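Local coordinates for protein flavin-containing monooxygenase (Allium sativum, PDB 6WPU) that probably oxidises the sulfur of S-allyl-L-cysteine to a sulfoxide, using a bound flavin-adenine dinucleotide as its cofactor, at residues A[307-312]-A[323-328]; A[327-332]-A[362-367]. All blocks are in the same frame, centred on the assembly; numbering follows the deposited sequence.

Contact 1. Residues A[307-312]-A[323-328]; sequences GIVTVD and VFPPLL. With SO4 (sulfate ion), chain E.
Ile308 and Leu328 meet tip to tip where the turn leading into the short hairpin of strands 310-312 and 315-317 packs against the loop that returns to the outermost strand, 332-334, of the parallel five-stranded sheet, part of the Rossmann-type FAD-binding region of this flavin-containing monooxygenase. The contact is apolar throughout, with no hydrogen bond between the segments. Both branches of Ile308 take part. CG2, anti to the backbone N because chi1 is -70°, approaches Leu328 CD1 at 3.8 Å, while CD1, at the end of the extended CG1 arm, lies 3.9 Å from Leu328 CD2. The forked end of the leucine is thus met by two different branches of one isoleucine. Ile308 CG2 also brushes the base of Leu327, 4.1 Å from its CB. With an alanine in place of Leu328, Ile308 CD1 would probably lose its partner in this loop and CG2 would keep only the brush with Leu327, leaving the isoleucine freer to turn.

A second pair lies alongside: Val309 CG2 rests on the Pro325 ring, 3.7 Å from CG and 3.8 Å from CB, the two side chains crossing at a slant. Pro325 also touches Leu332 and Phe334 of strand 332-334, which places the hairpin approach next to the sheet edge.

The polar interactions do not cross the contact. Thr305 OG1, from just before 307-312, is hydrogen-bonded to Val309 N, and in the other segment Leu328 N donates to Pro325 O, closing a type I beta turn. A sulfate, likely picked up from the crystallisation medium, lies at the turn before Ile308, also hydrogen-bonded to Thr305 N, Asn306 N and Asn304 ND2; Gly307 N gives its O4 a weak but nearly straight bond of 3.4 Å, at 165°.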
ATOM      1  N   GLY A 307     -22.321  -9.870   4.052  1.00 53.44           N
ATOM      2  CA  GLY A 307     -22.174  -9.864   2.614  1.00 52.72           C
ATOM      3  C   GLY A 307     -22.311  -8.513   1.949  1.00 51.58           C
ATOM      4  O   GLY A 307     -22.121  -8.426   0.726  1.00 52.09           O
ATOM      5  N   ILE A 308     -22.633  -7.457   2.705  1.00 45.25           N
ATOM      6  CA  ILE A 308     -22.753  -6.124   2.120  1.00 44.26           C
ATOM      7  C   ILE A 308     -21.424  -5.682   1.518  1.00 44.29           C
ATOM      8  O   ILE A 308     -21.385  -5.048   0.456  1.00 43.39           O
ATOM      9  CB  ILE A 308     -23.261  -5.121   3.175  1.00 44.44           C
ATOM     10  CG1 ILE A 308     -24.720  -5.408   3.518  1.00 46.98           C
ATOM     11  CG2 ILE A 308     -23.117  -3.680   2.679  1.00 36.85           C
ATOM     12  CD1 ILE A 308     -25.236  -4.547   4.647  1.00 50.81           C
ATOM     13  N   VAL A 309     -20.319  -5.986   2.189  1.00 41.42           N
ATOM     14  CA  VAL A 309     -18.990  -5.727   1.653  1.00 46.21           C
ATOM     15  C   VAL A 309     -18.347  -7.070   1.347  1.00 40.12           C
ATOM     16  O   VAL A 309     -18.222  -7.920   2.239  1.00 38.95           O
ATOM     17  CB  VAL A 309     -18.119  -4.918   2.625  1.00 45.00           C
ATOM     18  CG1 VAL A 309     -16.707  -4.757   2.052  1.00 42.79           C
ATOM     19  CG2 VAL A 309     -18.749  -3.560   2.903  1.00 44.96           C
ATOM     20  N   THR A 310     -17.949  -7.267   0.091  1.00 42.65           N
ATOM     21  CA  THR A 310     -17.180  -8.441  -0.310  1.00 40.54           C
ATOM     22  C   THR A 310     -15.854  -8.023  -0.931  1.00 43.22           C
ATOM     23  O   THR A 310     -15.652  -6.866  -1.317  1.00 38.24           O
ATOM     24  CB  THR A 310     -17.934  -9.321  -1.322  1.00 42.26           C
ATOM     25  OG1 THR A 310     -18.210  -8.559  -2.500  1.00 42.88           O
ATOM     26  CG2 THR A 310     -19.233  -9.867  -0.740  1.00 43.36           C
ATOM     27  N   VAL A 311     -14.949  -8.996  -1.017  1.00 41.55           N
ATOM     28  CA  VAL A 311     -13.691  -8.872  -1.749  1.00 41.30           C
ATOM     29  C   VAL A 311     -13.711  -9.938  -2.826  1.00 43.01           C
ATOM     30  O   VAL A 311     -13.835 -11.128  -2.514  1.00 45.80           O
ATOM     31  CB  VAL A 311     -12.468  -9.042  -0.831  1.00 40.22           C
ATOM     32  CG1 VAL A 311     -11.170  -9.053  -1.645  1.00 44.21           C
ATOM     33  CG2 VAL A 311     -12.435  -7.943   0.206  1.00 34.50           C
ATOM     34  N   ASP A 312     -13.621  -9.522  -4.090  1.00 42.09           N
ATOM     35  CA  ASP A 312     -13.718 -10.445  -5.220  1.00 46.71           C
ATOM     36  C   ASP A 312     -12.672 -10.050  -6.250  1.00 46.01           C
ATOM     37  O   ASP A 312     -12.852  -9.054  -6.959  1.00 46.62           O
ATOM     38  CB  ASP A 312     -15.119 -10.423  -5.830  1.00 54.00           C
ATOM     39  CG  ASP A 312     -15.235 -11.292  -7.087  1.00 63.39           C
ATOM     40  OD1 ASP A 312     -14.486 -12.295  -7.206  1.00 57.96           O
ATOM     41  OD2 ASP A 312     -16.080 -10.962  -7.957  1.00 66.07           O
ATOM     42  N   VAL A 323     -14.416   4.301  -0.700  1.00 36.06           N
ATOM     43  CA  VAL A 323     -14.362   4.604   0.724  1.00 33.91           C
ATOM     44  C   VAL A 323     -15.568   4.048   1.477  1.00 36.71           C
ATOM     45  O   VAL A 323     -15.405   3.362   2.493  1.00 32.58           O
ATOM     46  CB  VAL A 323     -14.231   6.128   0.942  1.00 37.29           C
ATOM     47  CG1 VAL A 323     -14.506   6.508   2.407  1.00 28.89           C
ATOM     48  CG2 VAL A 323     -12.841   6.591   0.547  1.00 36.01           C
ATOM     49  N   PHE A 324     -16.782   4.357   1.000  1.00 38.10           N
ATOM     50  CA  PHE A 324     -18.030   4.170   1.744  1.00 35.25           C
ATOM     51  C   PHE A 324     -18.867   3.035   1.171  1.00 34.59           C
ATOM     52  O   PHE A 324     -19.335   3.143   0.030  1.00 41.30           O
ATOM     53  CB  PHE A 324     -18.864   5.456   1.716  1.00 35.76           C
ATOM     54  CG  PHE A 324     -18.388   6.535   2.634  1.00 33.03           C
ATOM     55  CD1 PHE A 324     -18.460   6.383   4.016  1.00 39.73           C
ATOM     56  CD2 PHE A 324     -17.923   7.737   2.120  1.00 33.07           C
ATOM     57  CE1 PHE A 324     -18.046   7.407   4.877  1.00 33.57           C
ATOM     58  CE2 PHE A 324     -17.515   8.769   2.972  1.00 38.90           C
ATOM     59  CZ  PHE A 324     -17.581   8.598   4.358  1.00 35.62           C
ATOM     60  N   PRO A 325     -19.144   1.976   1.920  1.00 35.41           N
ATOM     61  CA  PRO A 325     -20.190   1.025   1.505  1.00 37.02           C
ATOM     62  C   PRO A 325     -21.544   1.710   1.496  1.00 41.65           C
ATOM     63  O   PRO A 325     -21.999   2.192   2.545  1.00 42.04           O
ATOM     64  CB  PRO A 325     -20.132  -0.073   2.581  1.00 40.25           C
ATOM     65  CG  PRO A 325     -18.809   0.121   3.287  1.00 36.05           C
ATOM     66  CD  PRO A 325     -18.505   1.599   3.187  1.00 33.80           C
ATOM     67  N   PRO A 326     -22.211   1.790   0.334  1.00 42.43           N
ATOM     68  CA  PRO A 326     -23.437   2.606   0.250  1.00 40.46           C
ATOM     69  C   PRO A 326     -24.477   2.255   1.297  1.00 44.73           C
ATOM     70  O   PRO A 326     -25.057   3.163   1.900  1.00 45.63           O
ATOM     71  CB  PRO A 326     -23.940   2.330  -1.172  1.00 42.14           C
ATOM     72  CG  PRO A 326     -22.683   2.010  -1.951  1.00 42.85           C
ATOM     73  CD  PRO A 326     -21.828   1.230  -0.979  1.00 45.80           C
ATOM     74  N   LEU A 327     -24.705   0.965   1.557  1.00 44.27           N
ATOM     75  CA  LEU A 327     -25.736   0.582   2.516  1.00 46.99           C
ATOM     76  C   LEU A 327     -25.339   0.864   3.960  1.00 46.14           C
ATOM     77  O   LEU A 327     -26.220   0.947   4.812  1.00 41.93           O
ATOM     78  CB  LEU A 327     -26.079  -0.896   2.356  1.00 43.47           C
ATOM     79  CG  LEU A 327     -26.854  -1.190   1.077  1.00 52.90           C
ATOM     80  CD1 LEU A 327     -27.221  -2.664   0.974  1.00 52.50           C
ATOM     81  CD2 LEU A 327     -28.086  -0.293   1.016  1.00 53.61           C
ATOM     82  N   LEU A 328     -24.050   1.017   4.253  1.00 42.75           N
ATOM     83  CA  LEU A 328     -23.570   1.185   5.617  1.00 43.31           C
ATOM     84  C   LEU A 328     -22.911   2.539   5.845  1.00 43.37           C
ATOM     85  O   LEU A 328     -22.265   2.733   6.877  1.00 45.72           O
ATOM     86  CB  LEU A 328     -22.580   0.069   5.967  1.00 43.42           C
ATOM     87  CG  LEU A 328     -23.082  -1.370   5.870  1.00 44.78           C
ATOM     88  CD1 LEU A 328     -21.915  -2.340   6.004  1.00 48.08           C
ATOM     89  CD2 LEU A 328     -24.116  -1.616   6.946  1.00 46.63           C
TER
HETATM   90  S   SO4 E 504     -19.720 -11.583   6.540  0.85 85.97           S
HETATM   91  O1  SO4 E 504     -20.122 -12.596   5.563  0.85 83.36           O
HETATM   92  O2  SO4 E 504     -18.477 -12.028   7.179  0.85 84.37           O
HETATM   93  O3  SO4 E 504     -20.773 -11.411   7.556  0.85 82.32           O
HETATM   94  O4  SO4 E 504     -19.498 -10.310   5.847  0.85 80.04           O

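Contact 2. Residues A[327-332]-A[362-367]; sequences LLAPSL and ISLPTK. With SO4 (sulfate ion), chain F.
Lys367 carries its long side chain past Leu327, and its aliphatic part does the touching. CB and CG pass a second sulfate at 3.4 and 3.6 Å from its O1. CD comes next, 4.2 Å from Leu327 CD2; although the CB of that leucine points away from 362-367, its end swings nearer. CE then lies 3.6 Å from Leu327 O. The chain is extended from CA to CE and bends only at its last torsion (chi4 76°), which turns NZ back to the sulfate for a weak bond to O4. The backbone N of the same lysine donates to both O1 and O2, each at 3.2 Å, so both the backbone N and the side-chain NZ grip the anion, the latter weakly.

Leu364 makes the apolar half of the contact. Its CD1 fits beside the Ala329-Pro330 step, 3.9 Å from Pro330 CB and 4.0 Å from Ala329 CB. The peptide bond before Pro330 is cis. Trp353 and Val357 of helix 343-358 also touch Leu364, extending the apolar patch.

The two touching parts run in nearly opposite directions, 163° apart, at the protein surface. Thr366 occupies the N-cap position of helix 367-383, its side chain capping a backbone N further on, and its N is hydrogen-bonded to Glu369 OE1, consistent with a capping box. The arrangement is that of a capped helix N-terminus packed beside a cis-proline loop, with an anion bound at its first turn, where the helix dipole would probably favour negative charge.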
ATOM      1  N   LEU A 327     -24.705   0.965   1.557  1.00 44.27           N
ATOM      2  CA  LEU A 327     -25.736   0.582   2.516  1.00 46.99           C
ATOM      3  C   LEU A 327     -25.339   0.864   3.960  1.00 46.14           C
ATOM      4  O   LEU A 327     -26.220   0.947   4.812  1.00 41.93           O
ATOM      5  CB  LEU A 327     -26.079  -0.896   2.356  1.00 43.47           C
ATOM      6  CG  LEU A 327     -26.854  -1.190   1.077  1.00 52.90           C
ATOM      7  CD1 LEU A 327     -27.221  -2.664   0.974  1.00 52.50           C
ATOM      8  CD2 LEU A 327     -28.086  -0.293   1.016  1.00 53.61           C
ATOM      9  N   LEU A 328     -24.050   1.017   4.253  1.00 42.75           N
ATOM     10  CA  LEU A 328     -23.570   1.185   5.617  1.00 43.31           C
ATOM     11  C   LEU A 328     -22.911   2.539   5.845  1.00 43.37           C
ATOM     12  O   LEU A 328     -22.265   2.733   6.877  1.00 45.72           O
ATOM     13  CB  LEU A 328     -22.580   0.069   5.967  1.00 43.42           C
ATOM     14  CG  LEU A 328     -23.082  -1.370   5.870  1.00 44.78           C
ATOM     15  CD1 LEU A 328     -21.915  -2.340   6.004  1.00 48.08           C
ATOM     16  CD2 LEU A 328     -24.116  -1.616   6.946  1.00 46.63           C
ATOM     17  N   ALA A 329     -23.048   3.471   4.909  1.00 44.45           N
ATOM     18  CA  ALA A 329     -22.387   4.766   5.004  1.00 43.37           C
ATOM     19  C   ALA A 329     -23.232   5.721   5.835  1.00 43.72           C
ATOM     20  O   ALA A 329     -24.461   5.703   5.727  1.00 46.51           O
ATOM     21  CB  ALA A 329     -22.168   5.365   3.617  1.00 41.31           C
ATOM     22  N   PRO A 330     -22.611   6.591   6.651  1.00 43.08           N
ATOM     23  CA  PRO A 330     -21.160   6.742   6.812  1.00 37.51           C
ATOM     24  C   PRO A 330     -20.550   6.000   8.006  1.00 38.22           C
ATOM     25  O   PRO A 330     -19.385   6.237   8.324  1.00 36.96           O
ATOM     26  CB  PRO A 330     -21.008   8.239   7.022  1.00 37.07           C
ATOM     27  CG  PRO A 330     -22.257   8.593   7.863  1.00 33.35           C
ATOM     28  CD  PRO A 330     -23.354   7.680   7.331  1.00 39.37           C
ATOM     29  N   SER A 331     -21.319   5.129   8.667  1.00 36.76           N
ATOM     30  CA  SER A 331     -20.822   4.490   9.880  1.00 31.54           C
ATOM     31  C   SER A 331     -19.709   3.475   9.594  1.00 33.62           C
ATOM     32  O   SER A 331     -18.979   3.080  10.510  1.00 34.95           O
ATOM     33  CB  SER A 331     -21.996   3.842  10.638  1.00 36.42           C
ATOM     34  OG  SER A 331     -22.454   2.661  10.005  1.00 38.78           O
ATOM     35  N   LEU A 332     -19.544   3.040   8.351  1.00 33.26           N
ATOM     36  CA  LEU A 332     -18.400   2.204   8.015  1.00 35.42           C
ATOM     37  C   LEU A 332     -17.698   2.832   6.821  1.00 35.72           C
ATOM     38  O   LEU A 332     -18.354   3.232   5.855  1.00 38.04           O
ATOM     39  CB  LEU A 332     -18.825   0.760   7.727  1.00 30.06           C
ATOM     40  CG  LEU A 332     -17.677  -0.187   7.349  1.00 32.77           C
ATOM     41  CD1 LEU A 332     -16.746  -0.438   8.543  1.00 25.29           C
ATOM     42  CD2 LEU A 332     -18.221  -1.494   6.802  1.00 32.55           C
ATOM     43  N   ILE A 362     -20.521  18.191   5.915  1.00 53.41           N
ATOM     44  CA  ILE A 362     -20.869  17.969   4.521  1.00 48.43           C
ATOM     45  C   ILE A 362     -21.746  16.729   4.443  1.00 45.10           C
ATOM     46  O   ILE A 362     -21.837  15.938   5.383  1.00 47.72           O
ATOM     47  CB  ILE A 362     -19.630  17.824   3.603  1.00 56.78           C
ATOM     48  CG1 ILE A 362     -18.837  16.574   3.937  1.00 51.16           C
ATOM     49  CG2 ILE A 362     -18.719  19.056   3.674  1.00 57.19           C
ATOM     50  CD1 ILE A 362     -17.608  16.458   3.078  1.00 52.63           C
ATOM     51  N   SER A 363     -22.393  16.565   3.300  1.00 44.77           N
ATOM     52  CA  SER A 363     -23.352  15.494   3.107  1.00 53.06           C
ATOM     53  C   SER A 363     -22.838  14.477   2.094  1.00 52.05           C
ATOM     54  O   SER A 363     -21.995  14.779   1.246  1.00 51.19           O
ATOM     55  CB  SER A 363     -24.696  16.066   2.644  1.00 63.84           C
ATOM     56  OG  SER A 363     -25.713  15.086   2.701  1.00 75.06           O
ATOM     57  N   LEU A 364     -23.344  13.258   2.208  1.00 50.74           N
ATOM     58  CA  LEU A 364     -23.220  12.210   1.203  1.00 45.27           C
ATOM     59  C   LEU A 364     -24.482  12.170   0.350  1.00 47.93           C
ATOM     60  O   LEU A 364     -25.526  12.681   0.758  1.00 49.66           O
ATOM     61  CB  LEU A 364     -22.997  10.853   1.880  1.00 40.48           C
ATOM     62  CG  LEU A 364     -21.622  10.592   2.495  1.00 45.00           C
ATOM     63  CD1 LEU A 364     -21.591   9.272   3.279  1.00 40.85           C
ATOM     64  CD2 LEU A 364     -20.549  10.593   1.393  1.00 46.96           C
ATOM     65  N   PRO A 365     -24.436  11.583  -0.856  1.00 49.19           N
ATOM     66  CA  PRO A 365     -25.685  11.375  -1.605  1.00 48.40           C
ATOM     67  C   PRO A 365     -26.572  10.361  -0.899  1.00 51.13           C
ATOM     68  O   PRO A 365     -26.157   9.781   0.110  1.00 49.20           O
ATOM     69  CB  PRO A 365     -25.204  10.836  -2.966  1.00 49.67           C
ATOM     70  CG  PRO A 365     -23.740  11.093  -3.016  1.00 46.87           C
ATOM     71  CD  PRO A 365     -23.268  11.061  -1.587  1.00 47.40           C
ATOM     72  N   THR A 366     -27.769  10.106  -1.422  1.00 51.53           N
ATOM     73  CA  THR A 366     -28.570   9.019  -0.879  1.00 50.02           C
ATOM     74  C   THR A 366     -27.894   7.673  -1.142  1.00 52.38           C
ATOM     75  O   THR A 366     -27.024   7.537  -2.007  1.00 58.26           O
ATOM     76  CB  THR A 366     -29.973   9.008  -1.489  1.00 55.42           C
ATOM     77  OG1 THR A 366     -29.900   8.566  -2.848  1.00 57.30           O
ATOM     78  CG2 THR A 366     -30.609  10.394  -1.444  1.00 53.81           C
ATOM     79  N   LYS A 367     -28.310   6.663  -0.374  1.00 54.13           N
ATOM     80  CA  LYS A 367     -27.781   5.317  -0.570  1.00 49.76           C
ATOM     81  C   LYS A 367     -27.968   4.857  -2.007  1.00 51.14           C
ATOM     82  O   LYS A 367     -27.066   4.245  -2.597  1.00 46.84           O
ATOM     83  CB  LYS A 367     -28.460   4.337   0.383  1.00 48.45           C
ATOM     84  CG  LYS A 367     -28.099   4.530   1.842  1.00 51.72           C
ATOM     85  CD  LYS A 367     -28.781   3.489   2.710  1.00 57.76           C
ATOM     86  CE  LYS A 367     -28.458   3.699   4.189  1.00 63.64           C
ATOM     87  NZ  LYS A 367     -29.235   4.839   4.761  1.00 66.14           N
TER
HETATM   88  S   SO4 F 505     -31.198   7.418   2.026  0.84 70.96           S
HETATM   89  O1  SO4 F 505     -31.165   6.317   1.071  0.84 68.93           O
HETATM   90  O2  SO4 F 505     -29.969   8.199   1.944  0.84 66.47           O
HETATM   91  O3  SO4 F 505     -32.320   8.295   1.698  0.84 74.41           O
HETATM   92  O4  SO4 F 505     -31.347   6.864   3.378  0.84 68.54           O

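Overall arrangement
Followed from the N terminus, the chain reaches contact 1 at 307-312, makes the hairpin with strand 315-317 and returns at 323-328, so contact 1 closes a short loop with ten residues between its segments. Leu327 and Leu328 lie in the ranges of both contacts, and contact 2 starts where contact 1 ends. From there the chain runs into strand 332-334, then helix 343-358, before 362-367 comes back, closing a longer loop of 29 intervening residues. The two loops therefore follow in series, neither nested nor crossed, with centres 12 Å apart. Leu327, which touches both partner segments, joins the hairpin approach to the start of helix 367-383, beside the edge of the parallel sheet.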